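Local coordinates for 6-phospho-alpha-glucosidase (Merdibacter massiliensis, PDB 6VC6), which hydrolyses the glycosidic bond of 6-phospho-alpha-glucosides, probably by the NAD- and manganese-dependent route of family 4 glycoside hydrolases, at residues Q45-E50 and F65-T69; V180-L184 and I220-I224; T336-V342 and V357-L363; E189-V194 and H206-R210. All coordinates share one frame; numbering follows the deposited sequence.

Overall arrangement
From the N terminus, contact 1 comes first: within a beta-alpha-beta unit it closes a span of 14 residues, most of it the rest of helix 42-59, against strand 64-68, at one outer edge of the large mixed sheet. Contact 2 spans 35 residues, bringing the end of helix 172-184 against helix 217-227; contact 4, closing the 11-residue turn region of the 191-196/201-209 hairpin, lies wholly within that span. The two touch, Ile220 CD1 lying 3.8 Å from Val207 CB. Contact 3 follows in series, closing a helix-free connection of 14 residues between antiparallel strands of the large sheet; it meets contact 4 where Val360 and Ile339 pack on Pro193. No contacts cross along the chain.

Contact 1: residues Q45-E50 and F65-T69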
loop_
_atom_site.group_PDB
_atom_site.type_symbol
_atom_site.label_atom_id
_atom_site.label_comp_id
_atom_site.label_asym_id
_atom_site.label_seq_id
_atom_site.Cartn_x
_atom_site.Cartn_y
_atom_site.Cartn_z
ATOM N N GLN A 45 18.494 -6.459 -7.888
ATOM C CA GLN A 45 17.788 -6.009 -9.080
ATOM C C GLN A 45 18.278 -6.692 -10.351
ATOM O O GLN A 45 17.527 -6.757 -11.331
ATOM C CB GLN A 45 17.931 -4.491 -9.220
ATOM C CG GLN A 45 17.063 -3.864 -10.299
ATOM C CD GLN A 45 17.263 -2.366 -10.410
ATOM O OE1 GLN A 45 16.304 -1.596 -10.367
ATOM N NE2 GLN A 45 18.514 -1.945 -10.554
ATOM N N GLN A 46 19.504 -7.217 -10.351
ATOM C CA GLN A 46 20.096 -7.733 -11.585
ATOM C C GLN A 46 19.324 -8.902 -12.190
ATOM O O GLN A 46 19.040 -8.857 -13.400
ATOM C CB GLN A 46 21.562 -8.102 -11.335
ATOM C CG GLN A 46 22.287 -8.605 -12.570
ATOM C CD GLN A 46 23.640 -9.203 -12.247
ATOM O OE1 GLN A 46 23.845 -10.409 -12.375
ATOM N NE2 GLN A 46 24.574 -8.358 -11.824
ATOM N N PRO A 47 18.967 -9.962 -11.452
ATOM C CA PRO A 47 18.219 -11.055 -12.096
ATOM C C PRO A 47 16.843 -10.637 -12.581
ATOM O O PRO A 47 16.319 -11.237 -13.527
ATOM C CB PRO A 47 18.133 -12.121 -10.994
ATOM C CG PRO A 47 18.275 -11.365 -9.728
ATOM C CD PRO A 47 19.237 -10.260 -10.032
ATOM N N ILE A 48 16.239 -9.622 -11.961
ATOM C CA ILE A 48 14.957 -9.122 -12.443
ATOM C C ILE A 48 15.146 -8.340 -13.737
ATOM O O ILE A 48 14.342 -8.450 -14.670
ATOM C CB ILE A 48 14.275 -8.276 -11.353
ATOM C CG1 ILE A 48 13.800 -9.174 -10.210
ATOM C CG2 ILE A 48 13.111 -7.487 -11.931
ATOM C CD1 ILE A 48 13.578 -8.442 -8.909
ATOM N N GLY A 49 16.220 -7.553 -13.821
ATOM C CA GLY A 49 16.473 -6.791 -15.033
ATOM C C GLY A 49 16.865 -7.666 -16.208
ATOM O O GLY A 49 16.465 -7.406 -17.346
ATOM N N GLU A 50 17.657 -8.711 -15.954
ATOM C CA GLU A 50 18.018 -9.633 -17.025
ATOM C C GLU A 50 16.813 -10.432 -17.503
ATOM O O GLU A 50 16.722 -10.764 -18.690
ATOM C CB GLU A 50 19.133 -10.570 -16.563
ATOM C CG GLU A 50 20.448 -9.864 -16.268
ATOM C CD GLU A 50 21.033 -9.183 -17.491
ATOM O OE1 GLU A 50 20.896 -9.733 -18.605
ATOM O OE2 GLU A 50 21.630 -8.097 -17.339
ATOM N N PHE A 65 14.568 -0.533 -22.641
ATOM C CA PHE A 65 14.525 -1.003 -21.264
ATOM C C PHE A 65 15.923 -0.976 -20.660
ATOM O O PHE A 65 16.909 -1.290 -21.334
ATOM C CB PHE A 65 13.947 -2.422 -21.200
ATOM C CG PHE A 65 14.099 -3.086 -19.866
ATOM C CD1 PHE A 65 14.977 -4.142 -19.706
ATOM C CD2 PHE A 65 13.358 -2.665 -18.775
ATOM C CE1 PHE A 65 15.120 -4.765 -18.484
ATOM C CE2 PHE A 65 13.494 -3.284 -17.547
ATOM C CZ PHE A 65 14.378 -4.336 -17.402
ATOM N N SER A 66 16.000 -0.601 -19.386
ATOM C CA SER A 66 17.273 -0.572 -18.677
ATOM C C SER A 66 17.003 -0.650 -17.182
ATOM O O SER A 66 15.912 -0.322 -16.710
ATOM C CB SER A 66 18.079 0.689 -19.012
ATOM O OG SER A 66 17.305 1.859 -18.814
ATOM N N TYR A 67 18.014 -1.104 -16.444
ATOM C CA TYR A 67 17.986 -1.099 -14.990
ATOM C C TYR A 67 19.291 -0.510 -14.479
ATOM O O TYR A 67 20.358 -0.759 -15.048
ATOM C CB TYR A 67 17.759 -2.508 -14.415
ATOM C CG TYR A 67 18.854 -3.513 -14.705
ATOM C CD1 TYR A 67 18.816 -4.300 -15.848
ATOM C CD2 TYR A 67 19.912 -3.694 -13.821
ATOM C CE1 TYR A 67 19.808 -5.228 -16.112
ATOM C CE2 TYR A 67 20.908 -4.618 -14.076
ATOM C CZ TYR A 67 20.850 -5.382 -15.222
ATOM O OH TYR A 67 21.841 -6.303 -15.479
ATOM N N THR A 68 19.201 0.276 -13.408
ATOM C CA THR A 68 20.351 1.031 -12.937
ATOM C C THR A 68 20.222 1.303 -11.447
ATOM O O THR A 68 19.146 1.172 -10.857
ATOM C CB THR A 68 20.496 2.359 -13.692
ATOM O OG1 THR A 68 21.625 3.080 -13.183
ATOM C CG2 THR A 68 19.244 3.205 -13.519
ATOM N N THR A 69 21.350 1.683 -10.845
ATOM C CA THR A 69 21.391 2.195 -9.480
ATOM C C THR A 69 21.849 3.649 -9.449
ATOM O O THR A 69 22.295 4.138 -8.407
ATOM C CB THR A 69 22.300 1.332 -8.602
ATOM O OG1 THR A 69 23.670 1.669 -8.851
ATOM C CG2 THR A 69 22.083 -0.145 -8.897
#
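Tyr67 and Glu50 supply the hydrogen bond of this contact: Tyr67 OH donates to Glu50 OE2 at 2.6 Å, using the anti lone pair of that oxygen. The carboxylate oxygen sits at the edge of the phenol, in its plane, while the carboxylate itself is turned 88° against the ring. Glu50 leaves the helix pointing away from the strand, and the bend at chi2 (-62°) brings its carboxylate back to the hydroxyl.

Van der Waals contact centres on Gly49. Its CA lies 3.5 Å from Tyr67 CD1, and a beta carbon there would collide with the ring, so glycine permits the close approach. Gln46 CG adds a contact to Tyr67 OH at 3.7 Å. Two residues earlier in the strand, Phe65 turns its ring edge to the backbone: Gly49 O lies in the ring plane, 3.2 Å from Phe65 CE1.

The axes run antiparallel (176°), 8.6 Å apart, as helix and following strand do in the beta-alpha-beta unit of a Rossmann-type NAD-binding fold. A leucine in place of Tyr67 would probably leave Glu50 OE2 without its hydroxyl partner and cover less of the Gly49 backbone. The chemistry thus implies shape matching beside the helix backbone, with one short bond fixing the phenol's outer end.

Contact 2: residues V180-L184 and I220-I224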
loop_
_atom_site.group_PDB
_atom_site.type_symbol
_atom_site.label_atom_id
_atom_site.label_comp_id
_atom_site.label_asym_id
_atom_site.label_seq_id
_atom_site.Cartn_x
_atom_site.Cartn_y
_atom_site.Cartn_z
ATOM N N VAL A 180 -15.854 -9.248 -3.587
ATOM C CA VAL A 180 -17.307 -9.129 -3.653
ATOM C C VAL A 180 -17.820 -9.612 -5.004
ATOM O O VAL A 180 -18.874 -10.255 -5.090
ATOM C CB VAL A 180 -17.731 -7.676 -3.366
ATOM C CG1 VAL A 180 -19.155 -7.425 -3.835
ATOM C CG2 VAL A 180 -17.590 -7.367 -1.882
ATOM N N SER A 181 -17.081 -9.323 -6.078
ATOM C CA SER A 181 -17.498 -9.768 -7.403
ATOM C C SER A 181 -17.532 -11.288 -7.499
ATOM O O SER A 181 -18.398 -11.847 -8.182
ATOM C CB SER A 181 -16.569 -9.188 -8.467
ATOM O OG SER A 181 -15.312 -9.843 -8.463
ATOM N N ARG A 182 -16.600 -11.970 -6.830
ATOM C CA ARG A 182 -16.647 -13.427 -6.781
ATOM C C ARG A 182 -17.822 -13.906 -5.938
ATOM O O ARG A 182 -18.463 -14.911 -6.267
ATOM C CB ARG A 182 -15.327 -13.973 -6.234
ATOM C CG ARG A 182 -15.309 -15.476 -6.018
ATOM C CD ARG A 182 -13.886 -15.986 -5.873
ATOM N NE ARG A 182 -13.841 -17.363 -5.394
ATOM C CZ ARG A 182 -12.770 -18.148 -5.476
ATOM N NH1 ARG A 182 -11.652 -17.689 -6.022
ATOM N NH2 ARG A 182 -12.818 -19.390 -5.015
ATOM N N LEU A 183 -18.112 -13.197 -4.844
ATOM C CA LEU A 183 -19.289 -13.491 -4.033
ATOM C C LEU A 183 -20.557 -13.472 -4.876
ATOM O O LEU A 183 -21.403 -14.368 -4.779
ATOM C CB LEU A 183 -19.405 -12.467 -2.906
ATOM C CG LEU A 183 -18.967 -12.778 -1.478
ATOM C CD1 LEU A 183 -19.654 -11.794 -0.557
ATOM C CD2 LEU A 183 -19.297 -14.207 -1.091
ATOM N N LEU A 184 -20.701 -12.447 -5.714
ATOM C CA LEU A 184 -21.940 -12.174 -6.428
ATOM C C LEU A 184 -21.936 -12.696 -7.857
ATOM O O LEU A 184 -22.958 -12.586 -8.542
ATOM C CB LEU A 184 -22.213 -10.663 -6.435
ATOM C CG LEU A 184 -22.943 -10.009 -5.256
ATOM C CD1 LEU A 184 -22.557 -10.621 -3.915
ATOM C CD2 LEU A 184 -22.679 -8.510 -5.249
ATOM N N ILE A 220 -24.895 -8.624 -0.097
ATOM C CA ILE A 220 -23.520 -9.043 0.171
ATOM C C ILE A 220 -23.409 -9.648 1.565
ATOM O O ILE A 220 -22.795 -10.704 1.757
ATOM C CB ILE A 220 -22.555 -7.857 -0.010
ATOM C CG1 ILE A 220 -22.407 -7.508 -1.492
ATOM C CG2 ILE A 220 -21.197 -8.172 0.597
ATOM C CD1 ILE A 220 -21.801 -6.143 -1.734
ATOM N N LYS A 221 -24.008 -8.989 2.562
ATOM C CA LYS A 221 -23.965 -9.515 3.922
ATOM C C LYS A 221 -24.709 -10.838 4.039
ATOM O O LYS A 221 -24.361 -11.669 4.886
ATOM C CB LYS A 221 -24.552 -8.503 4.906
ATOM C CG LYS A 221 -24.143 -7.064 4.659
ATOM C CD LYS A 221 -24.938 -6.121 5.546
ATOM C CE LYS A 221 -24.652 -4.670 5.208
ATOM N NZ LYS A 221 -25.516 -3.733 5.976
ATOM N N LYS A 222 -25.730 -11.052 3.207
ATOM C CA LYS A 222 -26.508 -12.283 3.292
ATOM C C LYS A 222 -25.680 -13.488 2.862
ATOM O O LYS A 222 -25.671 -14.521 3.542
ATOM C CB LYS A 222 -27.773 -12.166 2.441
ATOM C CG LYS A 222 -28.732 -13.332 2.605
ATOM C CD LYS A 222 -29.110 -13.936 1.263
ATOM C CE LYS A 222 -30.061 -13.032 0.497
ATOM N NZ LYS A 222 -30.788 -13.772 -0.571
ATOM N N ILE A 223 -24.976 -13.374 1.733
ATOM C CA ILE A 223 -24.164 -14.489 1.258
ATOM C C ILE A 223 -22.958 -14.708 2.166
ATOM O O ILE A 223 -22.525 -15.849 2.370
ATOM C CB ILE A 223 -23.747 -14.255 -0.208
ATOM C CG1 ILE A 223 -24.967 -14.344 -1.126
ATOM C CG2 ILE A 223 -22.709 -15.271 -0.652
ATOM C CD1 ILE A 223 -25.208 -13.104 -1.944
ATOM N N ILE A 224 -22.412 -13.634 2.743
ATOM C CA ILE A 224 -21.280 -13.774 3.658
ATOM C C ILE A 224 -21.682 -14.579 4.887
ATOM O O ILE A 224 -20.921 -15.428 5.369
ATOM C CB ILE A 224 -20.729 -12.387 4.044
ATOM C CG1 ILE A 224 -19.921 -11.796 2.891
ATOM C CG2 ILE A 224 -19.865 -12.475 5.293
ATOM C CD1 ILE A 224 -19.300 -10.453 3.199
#
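Leu184 N donates to Val180 O at 2.9 Å, the helical bond that sets the spacing of two residues facing Ile220. No hydrogen bond crosses between the helices; the side-chain contacts are all between aliphatic carbons. Val180 CG1 touches Ile220 CD1 at 3.6 Å, the two side chains crossing at about a right angle. CG1 is carried there by lying trans to the backbone N (chi1 163°). Leu184 lays both methyls against Ile220 CG1, CD2 at 3.9 Å, and its CD1 also reaches Ile223 CD1 at 4.1 Å.

Leu183 points toward the other helix and splits its branches: CD2 slides past Ile223 CG2 at 3.6 Å, whereas CD1 presses on Ile224 CG1 at 3.5 Å, tighter than ordinary carbon contact. Its chi1 of -101° departs from a staggered value, which may reflect that tight contact. Phe229 touches both Leu183 and Ile224.

The axes pass 10.4 Å apart at a crossing angle of 76°, so the helices share a short patch and not a long groove. The patch joins helix 172-184, in the family 4 glycosyl hydrolase sequence range, to helix 217-227, in the range of the family's C-terminal domain. Its chemistry implies cohesion by shape and hydrophobic burial, without a directional bond.

Contact 3: residues T336-V342 and V357-L363; sequences TRFIVIV and VELVCEL
Strands 336-342 and 357-363 run antiparallel, with 144° between their directions, as neighbours in the antiparallel extension of the large mixed sheet, beyond its Rossmann-like parallel strands. Two-way bonds join Phe338 with Cys361, Val340 with Leu359 and Val342 with Val357; Cys361 N to Phe338 O is 2.7 Å. Between them lie the non-hydrogen-bonded pairs, where CA-H groups face carbonyls, for instance Ile341 CA 3.2 Å from Val357 O.

On the face of Phe338, Val340 and Val342, packing runs diagonally. Phe338 CD2 meets Leu363 CD1 at 3.7 Å, the side chains crossing at about a right angle. Cys361 SG touches two valines, lying 3.8 Å from Val340 CG2 and also against Val342 CG1. Helix 318-331 covers the Leu363 end, and Pro368 of the next strand packs on Val340, Val342 and Cys361.

The other face carries Ile339, whose two branches part: CG1 touches Val360 CG2 at 3.6 Å, while CG2 lies against Glu358 CG. Extended beyond a CG set opposite the backbone N (chi1 -162°), the side chain of Glu358 comes, at its nearest, about 6 Å from the bound manganese. Its OE1 is hydrogen-bonded to Tyr195 OH. The second oxygen is bridged to the backbone by a single water, which donates both to Glu358 OE2, at 2.9 Å, and to Ile339 O, at 2.7 Å.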
loop_
_atom_site.group_PDB
_atom_site.type_symbol
_atom_site.label_atom_id
_atom_site.label_comp_id
_atom_site.label_asym_id
_atom_site.label_seq_id
_atom_site.Cartn_x
_atom_site.Cartn_y
_atom_site.Cartn_z
ATOM N N THR A 336 -11.970 8.682 -14.277
ATOM C CA THR A 336 -12.560 7.465 -13.745
ATOM C C THR A 336 -12.403 7.425 -12.228
ATOM O O THR A 336 -11.609 8.164 -11.639
ATOM C CB THR A 336 -11.917 6.230 -14.378
ATOM O OG1 THR A 336 -10.517 6.467 -14.577
ATOM C CG2 THR A 336 -12.567 5.916 -15.716
ATOM N N ARG A 337 -13.168 6.541 -11.594
ATOM C CA ARG A 337 -13.246 6.502 -10.140
ATOM C C ARG A 337 -12.265 5.487 -9.566
ATOM O O ARG A 337 -12.252 4.321 -9.974
ATOM C CB ARG A 337 -14.668 6.175 -9.687
ATOM C CG ARG A 337 -15.636 7.343 -9.811
ATOM C CD ARG A 337 -17.024 6.962 -9.329
ATOM N NE ARG A 337 -17.628 5.932 -10.169
ATOM C CZ ARG A 337 -18.304 6.180 -11.286
ATOM N NH1 ARG A 337 -18.818 5.180 -11.988
ATOM N NH2 ARG A 337 -18.467 7.429 -11.702
ATOM N N PHE A 338 -11.445 5.943 -8.621
ATOM C CA PHE A 338 -10.562 5.087 -7.846
ATOM C C PHE A 338 -10.686 5.453 -6.374
ATOM O O PHE A 338 -11.140 6.545 -6.020
ATOM C CB PHE A 338 -9.093 5.222 -8.276
ATOM C CG PHE A 338 -8.807 4.703 -9.656
ATOM C CD1 PHE A 338 -8.610 3.351 -9.876
ATOM C CD2 PHE A 338 -8.717 5.573 -10.728
ATOM C CE1 PHE A 338 -8.338 2.874 -11.145
ATOM C CE2 PHE A 338 -8.445 5.104 -11.999
ATOM C CZ PHE A 338 -8.256 3.753 -12.209
ATOM N N ILE A 339 -10.272 4.528 -5.516
ATOM C CA ILE A 339 -10.168 4.777 -4.082
ATOM C C ILE A 339 -8.699 5.034 -3.778
ATOM O O ILE A 339 -7.886 4.103 -3.765
ATOM C CB ILE A 339 -10.721 3.606 -3.258
ATOM C CG1 ILE A 339 -12.221 3.443 -3.512
ATOM C CG2 ILE A 339 -10.454 3.829 -1.777
ATOM C CD1 ILE A 339 -12.871 2.359 -2.682
ATOM N N VAL A 340 -8.350 6.300 -3.546
ATOM C CA VAL A 340 -6.969 6.713 -3.347
ATOM C C VAL A 340 -6.876 7.546 -2.074
ATOM O O VAL A 340 -7.879 7.868 -1.435
ATOM C CB VAL A 340 -6.415 7.504 -4.551
ATOM C CG1 VAL A 340 -6.484 6.662 -5.818
ATOM C CG2 VAL A 340 -7.182 8.806 -4.728
ATOM N N ILE A 341 -5.643 7.897 -1.715
ATOM C CA ILE A 341 -5.346 8.641 -0.497
ATOM C C ILE A 341 -5.195 10.114 -0.849
ATOM O O ILE A 341 -4.395 10.472 -1.723
ATOM C CB ILE A 341 -4.078 8.101 0.186
ATOM C CG1 ILE A 341 -4.288 6.648 0.616
ATOM C CG2 ILE A 341 -3.698 8.969 1.375
ATOM C CD1 ILE A 341 -3.020 5.947 1.043
ATOM N N VAL A 342 -5.961 10.972 -0.170
ATOM C CA VAL A 342 -5.992 12.399 -0.465
ATOM C C VAL A 342 -6.083 13.190 0.833
ATOM O O VAL A 342 -6.484 12.676 1.879
ATOM C CB VAL A 342 -7.174 12.781 -1.386
ATOM C CG1 VAL A 342 -6.967 12.229 -2.783
ATOM C CG2 VAL A 342 -8.486 12.282 -0.798
ATOM N N VAL A 357 -6.687 11.015 4.100
ATOM C CA VAL A 357 -7.770 10.045 4.180
ATOM C C VAL A 357 -7.872 9.297 2.854
ATOM O O VAL A 357 -7.255 9.663 1.855
ATOM C CB VAL A 357 -9.114 10.705 4.542
ATOM C CG1 VAL A 357 -9.042 11.321 5.932
ATOM C CG2 VAL A 357 -9.483 11.755 3.508
ATOM N N GLU A 358 -8.677 8.236 2.863
ATOM C CA GLU A 358 -8.855 7.347 1.721
ATOM C C GLU A 358 -10.306 7.422 1.266
ATOM O O GLU A 358 -11.216 7.096 2.038
ATOM C CB GLU A 358 -8.477 5.911 2.091
ATOM C CG GLU A 358 -8.220 4.997 0.911
ATOM C CD GLU A 358 -7.607 3.675 1.330
ATOM O OE1 GLU A 358 -8.218 2.971 2.160
ATOM O OE2 GLU A 358 -6.511 3.341 0.832
ATOM N N LEU A 359 -10.524 7.851 0.023
ATOM C CA LEU A 359 -11.872 8.096 -0.472
ATOM C C LEU A 359 -11.951 7.775 -1.958
ATOM O O LEU A 359 -10.936 7.634 -2.645
ATOM C CB LEU A 359 -12.300 9.549 -0.240
ATOM C CG LEU A 359 -12.293 10.096 1.186
ATOM C CD1 LEU A 359 -12.292 11.605 1.147
ATOM C CD2 LEU A 359 -13.485 9.574 1.970
ATOM N N VAL A 360 -13.187 7.673 -2.451
ATOM C CA VAL A 360 -13.427 7.549 -3.883
ATOM C C VAL A 360 -13.180 8.896 -4.549
ATOM O O VAL A 360 -13.641 9.938 -4.065
ATOM C CB VAL A 360 -14.857 7.055 -4.148
ATOM C CG1 VAL A 360 -15.136 6.992 -5.644
ATOM C CG2 VAL A 360 -15.085 5.698 -3.500
ATOM N N CYS A 361 -12.445 8.884 -5.660
ATOM C CA CYS A 361 -12.109 10.109 -6.372
ATOM C C CYS A 361 -12.146 9.867 -7.873
ATOM O O CYS A 361 -11.895 8.755 -8.344
ATOM C CB CYS A 361 -10.713 10.629 -5.990
ATOM S SG CYS A 361 -10.385 10.767 -4.220
ATOM N N GLU A 362 -12.463 10.923 -8.619
ATOM C CA GLU A 362 -12.206 10.939 -10.052
ATOM C C GLU A 362 -10.744 11.293 -10.287
ATOM O O GLU A 362 -10.167 12.107 -9.562
ATOM C CB GLU A 362 -13.108 11.948 -10.762
ATOM C CG GLU A 362 -14.508 11.445 -11.083
ATOM C CD GLU A 362 -15.304 12.451 -11.898
ATOM O OE1 GLU A 362 -14.693 13.407 -12.421
ATOM O OE2 GLU A 362 -16.538 12.298 -12.009
ATOM N N LEU A 363 -10.140 10.678 -11.302
ATOM C CA LEU A 363 -8.706 10.807 -11.538
ATOM C C LEU A 363 -8.455 11.262 -12.966
ATOM O O LEU A 363 -8.799 10.554 -13.917
ATOM C CB LEU A 363 -7.987 9.483 -11.263
ATOM C CG LEU A 363 -6.964 9.526 -10.126
ATOM C CD1 LEU A 363 -6.245 8.195 -10.004
ATOM C CD2 LEU A 363 -5.974 10.660 -10.339
HETATM O O HOH W 1 -5.965 3.900 -1.928
#

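Contact 4: residues E189-V194 and H206-R210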
loop_
_atom_site.group_PDB
_atom_site.type_symbol
_atom_site.label_atom_id
_atom_site.label_comp_id
_atom_site.label_asym_id
_atom_site.label_seq_id
_atom_site.Cartn_x
_atom_site.Cartn_y
_atom_site.Cartn_z
ATOM N N GLU A 189 -15.656 -4.635 -12.198
ATOM C CA GLU A 189 -15.737 -3.307 -12.793
ATOM C C GLU A 189 -17.157 -2.754 -12.820
ATOM O O GLU A 189 -17.338 -1.594 -13.204
ATOM C CB GLU A 189 -15.167 -3.339 -14.212
ATOM C CG GLU A 189 -13.649 -3.349 -14.274
ATOM C CD GLU A 189 -13.102 -4.635 -14.866
ATOM O OE1 GLU A 189 -12.422 -4.570 -15.911
ATOM O OE2 GLU A 189 -13.349 -5.711 -14.281
ATOM N N ASP A 190 -18.159 -3.539 -12.424
ATOM C CA ASP A 190 -19.546 -3.095 -12.404
ATOM C C ASP A 190 -20.038 -2.783 -10.995
ATOM O O ASP A 190 -21.249 -2.795 -10.750
ATOM C CB ASP A 190 -20.445 -4.146 -13.056
ATOM C CG ASP A 190 -20.166 -4.310 -14.537
ATOM O OD1 ASP A 190 -20.214 -5.457 -15.031
ATOM O OD2 ASP A 190 -19.897 -3.291 -15.208
ATOM N N LEU A 191 -19.126 -2.506 -10.067
ATOM C CA LEU A 191 -19.469 -2.161 -8.694
ATOM C C LEU A 191 -19.047 -0.726 -8.415
ATOM O O LEU A 191 -17.906 -0.344 -8.698
ATOM C CB LEU A 191 -18.795 -3.114 -7.704
ATOM C CG LEU A 191 -19.031 -4.611 -7.916
ATOM C CD1 LEU A 191 -18.038 -5.431 -7.104
ATOM C CD2 LEU A 191 -20.460 -4.988 -7.559
ATOM N N ASP A 192 -19.967 0.067 -7.866
ATOM C CA ASP A 192 -19.696 1.460 -7.525
ATOM C C ASP A 192 -19.718 1.624 -6.012
ATOM O O ASP A 192 -20.803 1.696 -5.411
ATOM C CB ASP A 192 -20.720 2.391 -8.180
ATOM C CG ASP A 192 -20.597 2.419 -9.690
ATOM O OD1 ASP A 192 -21.643 2.406 -10.371
ATOM O OD2 ASP A 192 -19.456 2.450 -10.195
ATOM N N PRO A 193 -18.568 1.688 -5.351
ATOM C CA PRO A 193 -18.546 1.761 -3.890
ATOM C C PRO A 193 -18.591 3.189 -3.363
ATOM O O PRO A 193 -18.225 4.153 -4.040
ATOM C CB PRO A 193 -17.205 1.102 -3.541
ATOM C CG PRO A 193 -16.325 1.469 -4.692
ATOM C CD PRO A 193 -17.215 1.529 -5.916
ATOM N N VAL A 194 -19.065 3.302 -2.125
ATOM C CA VAL A 194 -18.936 4.510 -1.318
ATOM C C VAL A 194 -18.097 4.137 -0.105
ATOM O O VAL A 194 -18.483 3.257 0.676
ATOM C CB VAL A 194 -20.302 5.077 -0.899
ATOM C CG1 VAL A 194 -20.120 6.350 -0.087
ATOM C CG2 VAL A 194 -21.164 5.342 -2.124
ATOM N N HIS A 206 -21.738 1.756 0.992
ATOM C CA HIS A 206 -22.636 1.321 -0.067
ATOM C C HIS A 206 -21.824 0.610 -1.137
ATOM O O HIS A 206 -20.651 0.924 -1.358
ATOM C CB HIS A 206 -23.405 2.494 -0.692
ATOM C CG HIS A 206 -24.274 3.235 0.274
ATOM N ND1 HIS A 206 -25.473 2.736 0.733
ATOM C CD2 HIS A 206 -24.120 4.444 0.865
ATOM C CE1 HIS A 206 -26.019 3.602 1.568
ATOM N NE2 HIS A 206 -25.218 4.648 1.665
ATOM N N VAL A 207 -22.458 -0.361 -1.793
ATOM C CA VAL A 207 -21.870 -1.069 -2.932
ATOM C C VAL A 207 -22.953 -1.105 -4.007
ATOM O O VAL A 207 -23.806 -1.999 -4.025
ATOM C CB VAL A 207 -21.392 -2.480 -2.576
ATOM C CG1 VAL A 207 -20.730 -3.133 -3.782
ATOM C CG2 VAL A 207 -20.428 -2.442 -1.396
ATOM N N TYR A 208 -22.927 -0.131 -4.911
ATOM C CA TYR A 208 -23.979 0.032 -5.904
ATOM C C TYR A 208 -23.653 -0.727 -7.183
ATOM O O TYR A 208 -22.498 -0.780 -7.614
ATOM C CB TYR A 208 -24.181 1.512 -6.233
ATOM C CG TYR A 208 -24.738 2.342 -5.099
ATOM C CD1 TYR A 208 -24.021 3.415 -4.584
ATOM C CD2 TYR A 208 -25.984 2.063 -4.552
ATOM C CE1 TYR A 208 -24.528 4.184 -3.552
ATOM C CE2 TYR A 208 -26.498 2.825 -3.518
ATOM C CZ TYR A 208 -25.766 3.882 -3.022
ATOM O OH TYR A 208 -26.274 4.644 -1.994
ATOM N N ASP A 209 -24.686 -1.309 -7.788
ATOM C CA ASP A 209 -24.550 -1.871 -9.123
ATOM C C ASP A 209 -24.400 -0.745 -10.139
ATOM O O ASP A 209 -25.069 0.287 -10.045
ATOM C CB ASP A 209 -25.764 -2.738 -9.460
ATOM C CG ASP A 209 -25.763 -3.211 -10.900
ATOM O OD1 ASP A 209 -24.855 -3.983 -11.274
ATOM O OD2 ASP A 209 -26.674 -2.815 -11.658
ATOM N N ARG A 210 -23.507 -0.942 -11.110
ATOM C CA ARG A 210 -23.174 0.114 -12.062
ATOM C C ARG A 210 -24.377 0.498 -12.916
ATOM O O ARG A 210 -24.678 1.685 -13.085
ATOM C CB ARG A 210 -22.009 -0.321 -12.950
ATOM C CG ARG A 210 -21.539 0.765 -13.906
ATOM C CD ARG A 210 -20.774 0.186 -15.084
ATOM N NE ARG A 210 -21.381 -1.042 -15.590
ATOM C CZ ARG A 210 -22.155 -1.109 -16.669
ATOM N NH1 ARG A 210 -22.661 -2.273 -17.051
ATOM N NH2 ARG A 210 -22.425 -0.014 -17.368
#
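The imidazole of His206 has Val194 CB at its edge, near the ring plane, and Tyr208 OH over the centre of one face, 3.3 Å above the plane. Its ND1 is held by Asp215. The Tyr208 ring is approached obliquely by Val194 CG2, 3.8 Å from Tyr208 CE1, so one valine methyl touches the phenol while the same side chain runs alongside His206.

The guanidinium of Arg210 receives Asp190 OD2 near its edge, though tilted out of the guanidinium plane. Arg210 NE donates to that oxygen at 2.7 Å in a salt bridge, but not squarely: the N-H...O angle is 135°, and the donor stands above the carboxylate plane, 41° out of it. A bend at chi3 (41°) turns the arginine's end back to the aspartate. Arg210 N donates to Asp190 O as well, at 2.9 Å, so side chain and backbone both join these two residues. With Asp190 reduced to an alanine, Arg210 NE would probably lose its counter-charge and the guanidinium be freer to turn, the backbone bond remaining.

Asp192 and Tyr208 form a two-way pair, with Asp192 N 2.7 Å from Tyr208 O; Val194 N continues the pairing at 3.0 Å from His206 O. On the opposite face Leu191 CD2 meets Val207 CG1 at 4.2 Å, and Met177 of helix 172-184 packs on Pro193 and Val207. Antiparallel pairing of successive strands, with Leu191, Pro193 and Val207 facing helix 172-184 and the His206 and Tyr208 rings on the other face, makes this a beta hairpin, here part of a small three-stranded sheet.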